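Local coordinates for putative hemin ABC transport system, membrane protein (Burkholderia cenocepacia J2315, PDB 5B57) that probably serves as the membrane-spanning permease subunit of an ABC importer that carries heme across the inner membrane, at residues S48-L56 with A322-V330; E262-E273 with V281-V290. All blocks are in the same frame, centred on the assembly; numbering follows the deposited sequence. Where two conformers were deposited one is given.

Contact 1: S48-L56 with A322-V330; sequences SRRFAPFVL and ACGPDQRIV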
loop_
_atom_site.group_PDB
_atom_site.type_symbol
_atom_site.label_atom_id
_atom_site.label_comp_id
_atom_site.label_asym_id
_atom_site.label_seq_id
_atom_site.Cartn_x
_atom_site.Cartn_y
_atom_site.Cartn_z
ATOM N N SER A 48 -18.236 21.993 17.395
ATOM C CA SER A 48 -17.634 21.877 18.724
ATOM C C SER A 48 -16.141 21.556 18.680
ATOM O O SER A 48 -15.412 22.002 17.786
ATOM C CB SER A 48 -18.375 20.805 19.547
ATOM O OG SER A 48 -17.661 20.408 20.717
ATOM N N ARG A 49 -15.680 20.803 19.672
ATOM C CA ARG A 49 -14.303 20.347 19.731
ATOM C C ARG A 49 -14.278 19.023 20.481
ATOM O O ARG A 49 -15.319 18.483 20.873
ATOM C CB ARG A 49 -13.390 21.393 20.399
ATOM C CG ARG A 49 -12.487 22.201 19.432
ATOM C CD ARG A 49 -11.130 22.483 20.082
ATOM N NE ARG A 49 -10.743 23.900 20.036
ATOM C CZ ARG A 49 -9.625 24.372 19.482
ATOM N NH1 ARG A 49 -8.760 23.530 18.922
ATOM N NH2 ARG A 49 -9.371 25.686 19.502
ATOM N N ARG A 50 -13.072 18.491 20.645
ATOM C CA ARG A 50 -12.801 17.338 21.487
ATOM C C ARG A 50 -11.981 17.830 22.675
ATOM O O ARG A 50 -10.991 18.551 22.484
ATOM C CB ARG A 50 -12.061 16.265 20.684
ATOM C CG ARG A 50 -10.892 16.804 19.854
ATOM C CD ARG A 50 -10.995 16.429 18.378
ATOM N NE ARG A 50 -11.284 15.019 18.157
ATOM C CZ ARG A 50 -11.165 14.428 16.974
ATOM N NH1 ARG A 50 -10.759 15.142 15.939
ATOM N NH2 ARG A 50 -11.443 13.135 16.822
ATOM N N PHE A 51 -12.415 17.476 23.898
ATOM C CA PHE A 51 -11.962 18.166 25.109
ATOM C C PHE A 51 -10.582 17.685 25.553
ATOM O O PHE A 51 -10.359 17.377 26.727
ATOM C CB PHE A 51 -13.020 18.059 26.233
ATOM C CG PHE A 51 -13.124 16.698 26.937
ATOM C CD1 PHE A 51 -12.644 15.519 26.373
ATOM C CD2 PHE A 51 -13.751 16.620 28.185
ATOM C CE1 PHE A 51 -12.772 14.297 27.058
ATOM C CE2 PHE A 51 -13.882 15.412 28.863
ATOM C CZ PHE A 51 -13.394 14.251 28.303
ATOM N N ALA A 52 -9.643 17.655 24.598
ATOM C CA ALA A 52 -8.306 17.106 24.829
ATOM C C ALA A 52 -7.573 17.789 25.970
ATOM O O ALA A 52 -7.406 17.159 27.025
ATOM C CB ALA A 52 -7.507 17.175 23.528
ATOM N N PRO A 53 -7.195 19.113 25.873
ATOM C CA PRO A 53 -6.036 19.660 26.627
ATOM C C PRO A 53 -5.758 19.139 28.036
ATOM O O PRO A 53 -4.650 19.305 28.556
ATOM C CB PRO A 53 -6.347 21.159 26.686
ATOM C CG PRO A 53 -7.132 21.414 25.468
ATOM C CD PRO A 53 -7.989 20.198 25.265
ATOM N N PHE A 54 -6.746 18.506 28.669
ATOM C CA PHE A 54 -6.481 17.827 29.929
ATOM C C PHE A 54 -5.620 16.594 29.709
ATOM O O PHE A 54 -4.728 16.324 30.519
ATOM C CB PHE A 54 -7.802 17.482 30.632
ATOM C CG PHE A 54 -8.648 18.693 30.950
ATOM C CD1 PHE A 54 -8.411 19.440 32.089
ATOM C CD2 PHE A 54 -9.657 19.102 30.088
ATOM C CE1 PHE A 54 -9.174 20.562 32.365
ATOM C CE2 PHE A 54 -10.417 20.220 30.362
ATOM C CZ PHE A 54 -10.176 20.949 31.497
ATOM N N VAL A 55 -5.851 15.851 28.613
ATOM C CA VAL A 55 -4.957 14.747 28.243
ATOM C C VAL A 55 -3.522 15.249 28.124
ATOM O O VAL A 55 -2.597 14.689 28.736
ATOM C CB VAL A 55 -5.440 14.073 26.949
ATOM C CG1 VAL A 55 -4.460 13.006 26.501
ATOM C CG2 VAL A 55 -6.785 13.434 27.186
ATOM N N LEU A 56 -3.317 16.328 27.357
ATOM C CA LEU A 56 -1.995 16.949 27.297
ATOM C C LEU A 56 -1.481 17.263 28.699
ATOM O O LEU A 56 -0.357 16.897 29.062
ATOM C CB LEU A 56 -2.022 18.217 26.426
ATOM C CG LEU A 56 -1.847 18.043 24.902
ATOM C CD1 LEU A 56 -1.371 19.284 24.172
ATOM C CD2 LEU A 56 -0.884 16.938 24.602
ATOM N N ALA A 322 -6.662 9.057 21.199
ATOM C CA ALA A 322 -7.265 9.800 22.298
ATOM C C ALA A 322 -7.751 11.174 21.884
ATOM O O ALA A 322 -8.652 11.711 22.526
ATOM C CB ALA A 322 -6.282 9.945 23.465
ATOM N N CYS A 323 -7.189 11.774 20.844
ATOM C CA CYS A 323 -7.529 13.160 20.558
ATOM C C CYS A 323 -7.724 13.442 19.071
ATOM O O CYS A 323 -7.933 14.613 18.701
ATOM C CB CYS A 323 -6.452 14.092 21.129
ATOM S SG CYS A 323 -5.818 13.616 22.773
ATOM N N GLY A 324 -7.677 12.427 18.211
ATOM C CA GLY A 324 -7.821 12.644 16.790
ATOM C C GLY A 324 -6.510 13.003 16.122
ATOM O O GLY A 324 -5.461 13.100 16.767
ATOM N N PRO A 325 -6.528 13.186 14.802
ATOM C CA PRO A 325 -5.272 13.435 14.087
ATOM C C PRO A 325 -4.799 14.874 14.105
ATOM O O PRO A 325 -3.722 15.131 13.564
ATOM C CB PRO A 325 -5.597 12.995 12.649
ATOM C CG PRO A 325 -7.065 13.161 12.514
ATOM C CD PRO A 325 -7.652 12.917 13.887
ATOM N N ASP A 326 -5.554 15.817 14.674
ATOM C CA ASP A 326 -5.176 17.230 14.614
ATOM C C ASP A 326 -3.706 17.431 14.975
ATOM O O ASP A 326 -3.310 17.200 16.124
ATOM C CB ASP A 326 -6.064 18.067 15.544
ATOM C CG ASP A 326 -5.776 19.590 15.448
ATOM O OD1 ASP A 326 -4.688 20.012 14.980
ATOM O OD2 ASP A 326 -6.657 20.387 15.852
ATOM N N GLN A 327 -2.888 17.874 14.008
ATOM C CA GLN A 327 -1.457 18.021 14.255
ATOM C C GLN A 327 -1.171 18.937 15.445
ATOM O O GLN A 327 -0.153 18.782 16.120
ATOM C CB GLN A 327 -0.770 18.549 12.995
ATOM C CG GLN A 327 0.756 18.430 12.948
ATOM C CD GLN A 327 1.298 16.989 13.075
ATOM O OE1 GLN A 327 0.549 16.004 13.001
ATOM N NE2 GLN A 327 2.613 16.875 13.265
ATOM N N ARG A 328 -2.071 19.882 15.735
ATOM C CA ARG A 328 -1.842 20.835 16.815
ATOM C C ARG A 328 -1.871 20.172 18.186
ATOM O O ARG A 328 -1.214 20.621 19.113
ATOM C CB ARG A 328 -2.871 21.975 16.713
ATOM C CG ARG A 328 -2.346 23.293 16.108
ATOM C CD ARG A 328 -3.350 23.958 15.126
ATOM N NE ARG A 328 -4.601 24.440 15.737
ATOM C CZ ARG A 328 -5.825 24.011 15.414
ATOM N NH1 ARG A 328 -5.996 23.077 14.478
ATOM N NH2 ARG A 328 -6.887 24.523 16.028
ATOM N N ILE A 329 -2.645 19.077 18.327
ATOM C CA ILE A 329 -2.627 18.265 19.546
ATOM C C ILE A 329 -1.553 17.179 19.483
ATOM O O ILE A 329 -0.838 16.935 20.457
ATOM C CB ILE A 329 -4.009 17.625 19.780
ATOM C CG1 ILE A 329 -5.058 18.694 19.983
ATOM C CG2 ILE A 329 -3.971 16.663 20.962
ATOM C CD1 ILE A 329 -6.485 18.230 19.640
ATOM N N VAL A 330 -1.446 16.480 18.351
ATOM C CA VAL A 330 -0.734 15.205 18.335
ATOM C C VAL A 330 0.765 15.413 18.498
ATOM O O VAL A 330 1.444 14.604 19.137
ATOM C CB VAL A 330 -1.050 14.427 17.050
ATOM C CG1 VAL A 330 -0.030 13.280 16.858
ATOM C CG2 VAL A 330 -2.473 13.932 17.075
#
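Ala52, just ahead of helix 54-72, and Val55 in its first turn meet Cys323. The sulfur touches both: Cys323 SG lies 4.0 Å from Ala52 CB and likewise 4.0 Å from Val55 CG1, the branch set anti to the backbone N (chi1 175°). Ile329 adds its tip, with CD1 4.2 Å from Ala52 CB. On the polar side, the guanidinium of Arg50 lies with one face over the backbone at Cys323 and Gly324. Cys323 O sits 3.4 Å above that plane and Gly324 CA 3.5 Å above it, both offset toward the rim; the angle at NE is too poor for a hydrogen bond. NH1 of Arg50 instead forms a salt bridge with an acidic side chain of the chain of another protein. Behind this layer Asp326 caps helix 327-352, its OD1 accepting from Arg328 N at 2.7 Å, from above the carboxylate plane. Since van der Waals packing and a guanidinium face laid on the backbone join the segments, the geometry implies little directional bonding between them, while the charge of Arg50 is directed to the subunit interface.

Contact 2: E262-E273 with V281-V290; sequences ERDALNALQLGE and VPVQRLKRRV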
loop_
_atom_site.group_PDB
_atom_site.type_symbol
_atom_site.label_atom_id
_atom_site.label_comp_id
_atom_site.label_asym_id
_atom_site.label_seq_id
_atom_site.Cartn_x
_atom_site.Cartn_y
_atom_site.Cartn_z
ATOM N N GLU A 262 4.765 23.854 11.214
ATOM C CA GLU A 262 4.126 23.180 10.085
ATOM C C GLU A 262 2.881 22.406 10.516
ATOM O O GLU A 262 2.402 21.534 9.776
ATOM C CB GLU A 262 5.107 22.226 9.393
ATOM C CG GLU A 262 6.377 22.880 8.839
ATOM C CD GLU A 262 6.106 23.783 7.642
ATOM O OE1 GLU A 262 5.106 23.536 6.936
ATOM O OE2 GLU A 262 6.885 24.741 7.411
ATOM N N ARG A 263 2.338 22.706 11.694
ATOM C CA ARG A 263 1.224 21.917 12.207
ATOM C C ARG A 263 -0.054 22.141 11.408
ATOM O O ARG A 263 -0.885 21.236 11.321
ATOM C CB ARG A 263 0.994 22.227 13.688
ATOM C CG ARG A 263 0.736 23.691 13.988
ATOM C CD ARG A 263 1.015 24.001 15.449
ATOM N NE ARG A 263 0.729 25.392 15.797
ATOM C CZ ARG A 263 0.694 25.829 17.045
ATOM N NH1 ARG A 263 0.925 24.972 18.033
ATOM N NH2 ARG A 263 0.429 27.105 17.307
ATOM N N ASP A 264 -0.240 23.323 10.823
ATOM C CA ASP A 264 -1.458 23.562 10.063
ATOM C C ASP A 264 -1.345 22.978 8.661
ATOM O O ASP A 264 -2.247 22.265 8.201
ATOM C CB ASP A 264 -1.756 25.058 10.004
ATOM C CG ASP A 264 -2.130 25.636 11.360
ATOM O OD1 ASP A 264 -2.874 24.975 12.119
ATOM O OD2 ASP A 264 -1.674 26.759 11.659
ATOM N N ALA A 265 -0.224 23.257 7.981
ATOM C CA ALA A 265 0.012 22.681 6.662
ATOM C C ALA A 265 -0.099 21.158 6.692
ATOM O O ALA A 265 -0.685 20.551 5.784
ATOM C CB ALA A 265 1.377 23.117 6.148
ATOM N N LEU A 266 0.434 20.525 7.744
ATOM C CA LEU A 266 0.332 19.074 7.865
ATOM C C LEU A 266 -1.107 18.631 8.046
ATOM O O LEU A 266 -1.499 17.570 7.543
ATOM C CB LEU A 266 1.187 18.564 9.024
ATOM C CG LEU A 266 2.697 18.496 8.789
ATOM C CD1 LEU A 266 3.414 18.278 10.118
ATOM C CD2 LEU A 266 3.020 17.410 7.783
ATOM N N ASN A 267 -1.913 19.418 8.764
ATOM C CA ASN A 267 -3.309 19.034 8.925
ATOM C C ASN A 267 -4.017 19.083 7.593
ATOM O O ASN A 267 -4.804 18.188 7.280
ATOM C CB ASN A 267 -4.015 19.921 9.939
ATOM C CG ASN A 267 -3.884 19.396 11.350
ATOM O OD1 ASN A 267 -3.562 18.223 11.559
ATOM N ND2 ASN A 267 -4.126 20.262 12.332
ATOM N N ALA A 268 -3.715 20.104 6.781
ATOM C CA ALA A 268 -4.342 20.236 5.469
ATOM C C ALA A 268 -3.886 19.136 4.521
ATOM O O ALA A 268 -4.686 18.652 3.713
ATOM C CB ALA A 268 -4.059 21.617 4.875
ATOM N N LEU A 269 -2.620 18.723 4.627
ATOM C CA LEU A 269 -2.071 17.637 3.820
ATOM C C LEU A 269 -2.683 16.273 4.138
ATOM O O LEU A 269 -2.668 15.379 3.283
ATOM C CB LEU A 269 -0.566 17.594 4.015
ATOM C CG LEU A 269 0.174 16.520 3.255
ATOM C CD1 LEU A 269 -0.040 16.746 1.773
ATOM C CD2 LEU A 269 1.642 16.608 3.637
ATOM N N GLN A 270 -3.252 16.100 5.335
ATOM C CA GLN A 270 -3.956 14.870 5.681
ATOM C C GLN A 270 -5.208 14.658 4.857
ATOM O O GLN A 270 -5.844 13.599 4.967
ATOM C CB GLN A 270 -4.310 14.896 7.160
ATOM C CG GLN A 270 -3.092 14.863 8.011
ATOM C CD GLN A 270 -2.153 13.865 7.435
ATOM O OE1 GLN A 270 -2.476 12.675 7.368
ATOM N NE2 GLN A 270 -1.025 14.342 6.915
ATOM N N LEU A 271 -5.572 15.627 4.041
ATOM C CA LEU A 271 -6.812 15.652 3.298
ATOM C C LEU A 271 -6.646 15.087 1.905
ATOM O O LEU A 271 -7.640 14.804 1.227
ATOM C CB LEU A 271 -7.286 17.107 3.255
ATOM C CG LEU A 271 -8.731 17.505 3.297
ATOM C CD1 LEU A 271 -8.787 18.618 4.254
ATOM C CD2 LEU A 271 -9.044 18.047 1.962
ATOM N N GLY A 272 -5.398 14.889 1.510
ATOM C CA GLY A 272 -4.964 14.594 0.161
ATOM C C GLY A 272 -3.875 15.563 -0.233
ATOM O O GLY A 272 -3.962 16.761 0.088
ATOM N N GLU A 273 -2.842 15.086 -0.912
ATOM C CA GLU A 273 -1.802 15.996 -1.375
ATOM C C GLU A 273 -2.377 17.046 -2.346
ATOM O O GLU A 273 -2.147 18.255 -2.179
ATOM C CB GLU A 273 -0.647 15.215 -1.991
ATOM C CG GLU A 273 0.344 16.091 -2.756
ATOM C CD GLU A 273 1.665 15.397 -3.034
ATOM O OE1 GLU A 273 2.056 14.496 -2.245
ATOM O OE2 GLU A 273 2.306 15.770 -4.046
ATOM N N VAL A 281 -1.290 25.078 0.390
ATOM C CA VAL A 281 -0.154 24.454 1.060
ATOM C C VAL A 281 0.904 24.181 0.002
ATOM O O VAL A 281 0.600 23.526 -1.003
ATOM C CB VAL A 281 -0.561 23.151 1.771
ATOM C CG1 VAL A 281 0.649 22.444 2.372
ATOM C CG2 VAL A 281 -1.579 23.419 2.846
ATOM N N PRO A 282 2.092 24.652 0.162
ATOM C CA PRO A 282 3.183 24.352 -0.797
ATOM C C PRO A 282 3.791 22.978 -0.562
ATOM O O PRO A 282 4.910 22.842 -0.089
ATOM C CB PRO A 282 4.192 25.461 -0.509
ATOM C CG PRO A 282 3.989 25.739 0.929
ATOM C CD PRO A 282 2.512 25.630 1.171
ATOM N N VAL A 283 3.034 21.936 -0.928
ATOM C CA VAL A 283 3.326 20.584 -0.439
ATOM C C VAL A 283 4.741 20.111 -0.782
ATOM O O VAL A 283 5.286 19.259 -0.069
ATOM C CB VAL A 283 2.250 19.593 -0.923
ATOM C CG1 VAL A 283 1.115 20.331 -1.590
ATOM C CG2 VAL A 283 2.831 18.525 -1.833
ATOM N N GLN A 284 5.376 20.667 -1.821
ATOM C CA GLN A 284 6.756 20.277 -2.081
ATOM C C GLN A 284 7.710 20.896 -1.060
ATOM O O GLN A 284 8.566 20.200 -0.502
ATOM C CB GLN A 284 7.134 20.635 -3.513
ATOM C CG GLN A 284 6.298 19.855 -4.508
ATOM C CD GLN A 284 6.491 18.362 -4.308
ATOM O OE1 GLN A 284 7.601 17.916 -4.004
ATOM N NE2 GLN A 284 5.411 17.587 -4.431
ATOM N N ARG A 285 7.570 22.199 -0.781
ATOM C CA ARG A 285 8.356 22.791 0.296
ATOM C C ARG A 285 8.034 22.133 1.622
ATOM O O ARG A 285 8.910 22.024 2.488
ATOM C CB ARG A 285 8.105 24.299 0.412
ATOM C CG ARG A 285 8.380 25.129 -0.837
ATOM C CD ARG A 285 9.854 25.442 -0.994
ATOM N NE ARG A 285 10.380 26.267 0.098
ATOM C CZ ARG A 285 11.677 26.396 0.377
ATOM N NH1 ARG A 285 12.586 25.748 -0.346
ATOM N NH2 ARG A 285 12.064 27.164 1.384
ATOM N N LEU A 286 6.785 21.692 1.807
ATOM C CA LEU A 286 6.406 21.067 3.076
ATOM C C LEU A 286 7.123 19.738 3.265
ATOM O O LEU A 286 7.641 19.455 4.353
ATOM C CB LEU A 286 4.896 20.877 3.148
ATOM C CG LEU A 286 4.353 20.023 4.294
ATOM C CD1 LEU A 286 4.763 20.636 5.608
ATOM C CD2 LEU A 286 2.819 19.882 4.226
ATOM N N LYS A 287 7.161 18.906 2.217
ATOM C CA LYS A 287 7.883 17.644 2.322
ATOM C C LYS A 287 9.340 17.880 2.722
ATOM O O LYS A 287 9.848 17.228 3.636
ATOM C CB LYS A 287 7.768 16.872 1.008
ATOM C CG LYS A 287 6.332 16.464 0.690
ATOM C CD LYS A 287 6.185 15.575 -0.570
ATOM C CE LYS A 287 4.783 14.908 -0.626
ATOM N NZ LYS A 287 4.532 13.871 -1.698
ATOM N N ARG A 288 10.011 18.848 2.103
ATOM C CA ARG A 288 11.429 19.020 2.396
ATOM C C ARG A 288 11.654 19.587 3.790
ATOM O O ARG A 288 12.632 19.233 4.438
ATOM C CB ARG A 288 12.087 19.895 1.321
ATOM C CG ARG A 288 13.494 20.386 1.650
ATOM C CD ARG A 288 14.140 21.210 0.502
ATOM N NE ARG A 288 15.607 21.069 0.512
ATOM C CZ ARG A 288 16.443 21.572 -0.404
ATOM N NH1 ARG A 288 17.753 21.364 -0.289
ATOM N NH2 ARG A 288 15.983 22.285 -1.432
ATOM N N ARG A 289 10.757 20.428 4.294
ATOM C CA ARG A 289 11.005 21.059 5.588
ATOM C C ARG A 289 10.843 20.067 6.726
ATOM O O ARG A 289 11.614 20.092 7.686
ATOM C CB ARG A 289 10.091 22.274 5.767
ATOM C CG ARG A 289 10.706 23.516 5.121
ATOM C CD ARG A 289 9.947 24.809 5.370
ATOM N NE ARG A 289 8.626 24.797 4.736
ATOM C CZ ARG A 289 7.983 25.879 4.294
ATOM N NH1 ARG A 289 6.783 25.748 3.738
ATOM N NH2 ARG A 289 8.541 27.086 4.394
ATOM N N VAL A 290 9.871 19.164 6.621
ATOM C CA VAL A 290 9.703 18.107 7.617
ATOM C C VAL A 290 10.905 17.162 7.619
ATOM O O VAL A 290 11.488 16.870 8.674
ATOM C CB VAL A 290 8.389 17.361 7.358
ATOM C CG1 VAL A 290 8.215 16.231 8.336
ATOM C CG2 VAL A 290 7.248 18.344 7.438
#
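Leu286 on helix 283-305 packs against Ala265 and Leu269 of helix 263-269, a short helix that is probably part of the cytoplasmic coupling region, as in related FecCD-type permeases. The two axes run at 119° and approach to 10.9 Å, so the short helix lies across the start of the longer one. The apolar core is built around the two methyls of Leu286. CD2 reaches Leu269 CD2 at 3.5 Å and also meets Ala265 CB, whereas CD1 faces Leu266 CD2 and the side chain of Glu262. Val281, ahead of the N-cap Pro282, spreads its branches over two alanines: CG1 touches Ala265 CB at 3.9 Å, and CG2, anti to the carbonyl carbon, touches Ala268 CB at 3.7 Å. Aromatic side chains of the chain of another protein pack on Ala265 and Val281, placing this side of the contact at the subunit interface.

Charged pairs flank the core. Glu262 bends at chi2 (-69°), and its OE2 comes over one face of the Arg289 guanidinium, 3.2 Å from NE; no N-H points at it, so this salt bridge rests on charge alone. At the other end the extended chains of Glu273 and Lys287 cross at about a right angle, and the Glu273 CD carbon rests on Val283 CG2. Their charges meet in a hydrogen-bonded salt bridge: Lys287 NZ lies 2.6 Å from Glu273 OE1, on the syn side and 23° out of the carboxylate plane.

Contacts 1 and 2 have centres 19 Å apart and meet directly through Asn267. Its amide probably bonds twice across to contact 1: OD1 lies 2.6 Å from Gln327 N and ND2 2.7 Å from Asp326 OD1. The capping residue of helix 327-352 is therefore tied to helix 263-269, on which Gln327 also packs. Helix 283-305, carrying one side of contact 2, is followed in the chain by helix 311-323, which leads into contact 1. The centres of contacts 1 and 2 lie about 22 and 21 Å from the centre of the chain, and both contacts touch the chain of another protein. The bound detergent decyl-maltoside, about 13 Å from the Leu56 side chain, marks no substrate site.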